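Local coordinates for protein superoxide dismutase (Anaplasma phagocytophilum, PDB 3JS4) that probably converts superoxide radicals into oxygen and hydrogen peroxide, using an active-site iron ion that is reduced and reoxidised in turn, at residues D205-E209 with H210-W214. Sequence-based numbering, arbitrary orientation.
Sequences DVFLE and HLLNW
The carbonyl oxygen of Phe207 is gripped by two backbone amides toward the C-terminal end of helix 200-211. Leu212 N reaches Phe207 O at 2.9 Å, nearly in line with the carbonyl (C=O...N 159°), and closes a wide pi-type turn. Leu211 N lies 3.0 Å from Phe207 O and has the i to i+4 spacing of an alpha helix, but comes from above the carbonyl plane, at a C=O...N angle of 127°. One residue earlier, His210 N makes the i to i+4 bond to Val206 O at 2.9 Å. The helix thus widens as it unwinds, and Leu212, with an extended backbone, carries the chain away.

Apolar residues suit the inner side of this ending. Phe207 holds CG anti to its backbone N (chi1 -175°), which swings the ring back toward the departing chain: CD1 meets Leu211 CB at 4.1 Å, while CE2 lies 4.0 Å from Leu212 CD1. Leu212 branches two ways, CD1 going to the phenylalanine while CD2 lies over one face of the Trp214 indole, 3.6 Å above its plane and offset toward the rim. Leu208 CD2 also approaches Leu212 CD2, more loosely, at 4.3 Å. On the outer side, polar Glu209 and His210 suit a more accessible surface, and the imidazole stacks on the ring of Tyr36.

Asn213, right before helix 214-223, is an N-cap: its side-chain amide oxygen OD1 can accept from the first-turn amides, here in weak hydrogen bonds from Asp215 N and Phe216 N. The corner joins helix 200-211 to helix 214-223, consecutive helices of the C-terminal domain. Phe207 and Leu212 pack against Met185 and Ala183 of strand 179-186, which ends at the iron ligand Asp186, whereas Leu208 rests on helix 131-144 and Trp214 on helix 118-128.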
# COMPACT_ATOMS: atom_id res chain seq x y z
N ASP A 205 6.04 11.83 8.19
CA ASP A 205 6.05 12.01 9.63
C ASP A 205 4.68 11.75 10.21
O ASP A 205 4.55 11.02 11.19
CB ASP A 205 6.51 13.41 10.03
CG ASP A 205 7.98 13.65 9.75
OD1 ASP A 205 8.72 12.69 9.43
OD2 ASP A 205 8.40 14.82 9.86
N VAL A 206 3.66 12.35 9.60
CA VAL A 206 2.29 12.19 10.03
C VAL A 206 1.82 10.73 9.89
O VAL A 206 1.14 10.20 10.78
CB VAL A 206 1.38 13.15 9.26
CG1 VAL A 206 -0.06 12.74 9.41
CG2 VAL A 206 1.58 14.57 9.76
N PHE A 207 2.20 10.08 8.79
CA PHE A 207 1.86 8.67 8.60
C PHE A 207 2.35 7.78 9.77
O PHE A 207 1.60 6.96 10.34
CB PHE A 207 2.43 8.16 7.27
CG PHE A 207 2.04 6.73 6.93
CD1 PHE A 207 0.86 6.47 6.23
CD2 PHE A 207 2.85 5.66 7.31
CE1 PHE A 207 0.47 5.14 5.89
CE2 PHE A 207 2.47 4.32 6.99
CZ PHE A 207 1.29 4.07 6.27
N LEU A 208 3.62 7.92 10.12
CA LEU A 208 4.21 7.12 11.18
C LEU A 208 3.66 7.52 12.54
O LEU A 208 3.54 6.68 13.45
CB LEU A 208 5.74 7.29 11.17
CG LEU A 208 6.47 6.61 9.99
CD1 LEU A 208 7.90 7.14 9.89
CD2 LEU A 208 6.46 5.07 10.13
N GLU A 209 3.35 8.81 12.70
CA GLU A 209 2.97 9.34 14.02
C GLU A 209 1.52 9.04 14.39
O GLU A 209 1.23 8.82 15.57
CB GLU A 209 3.24 10.86 14.10
CG GLU A 209 4.70 11.17 14.47
CD GLU A 209 5.12 12.60 14.15
OE1 GLU A 209 4.25 13.49 14.08
OE2 GLU A 209 6.34 12.83 13.98
N HIS A 210 0.64 9.05 13.39
CA HIS A 210 -0.81 9.02 13.63
C HIS A 210 -1.65 8.12 12.73
O HIS A 210 -2.84 7.97 13.00
CB HIS A 210 -1.38 10.45 13.63
CG HIS A 210 -0.88 11.29 14.77
ND1 HIS A 210 -1.25 11.05 16.07
CD2 HIS A 210 -0.01 12.33 14.80
CE1 HIS A 210 -0.64 11.91 16.87
NE2 HIS A 210 0.11 12.71 16.12
N LEU A 211 -1.06 7.52 11.69
CA LEU A 211 -1.84 6.73 10.72
C LEU A 211 -1.57 5.23 10.66
O LEU A 211 -2.52 4.45 10.60
CB LEU A 211 -1.73 7.33 9.32
CG LEU A 211 -2.35 8.73 9.13
CD1 LEU A 211 -1.90 9.27 7.77
CD2 LEU A 211 -3.86 8.70 9.21
N LEU A 212 -0.29 4.82 10.66
CA LEU A 212 0.06 3.41 10.43
C LEU A 212 -0.77 2.47 11.30
O LEU A 212 -0.85 2.66 12.51
CB LEU A 212 1.56 3.14 10.71
CG LEU A 212 2.15 1.73 10.59
CD1 LEU A 212 1.93 1.05 9.19
CD2 LEU A 212 3.66 1.83 10.89
N ASN A 213 -1.35 1.45 10.69
CA ASN A 213 -2.21 0.52 11.40
C ASN A 213 -1.43 -0.74 11.76
O ASN A 213 -1.28 -1.66 10.94
CB ASN A 213 -3.42 0.18 10.53
CG ASN A 213 -4.47 -0.64 11.26
OD1 ASN A 213 -4.25 -1.14 12.39
ND2 ASN A 213 -5.63 -0.78 10.63
N TRP A 214 -0.95 -0.77 13.00
CA TRP A 214 -0.20 -1.92 13.48
C TRP A 214 -1.07 -3.16 13.63
O TRP A 214 -0.56 -4.27 13.55
CB TRP A 214 0.48 -1.60 14.81
CG TRP A 214 1.66 -0.69 14.76
CD1 TRP A 214 1.75 0.56 15.33
CD2 TRP A 214 2.93 -0.93 14.13
NE1 TRP A 214 3.00 1.10 15.10
CE2 TRP A 214 3.74 0.21 14.36
CE3 TRP A 214 3.45 -2.00 13.38
CZ2 TRP A 214 5.04 0.32 13.87
CZ3 TRP A 214 4.76 -1.90 12.89
CH2 TRP A 214 5.54 -0.75 13.15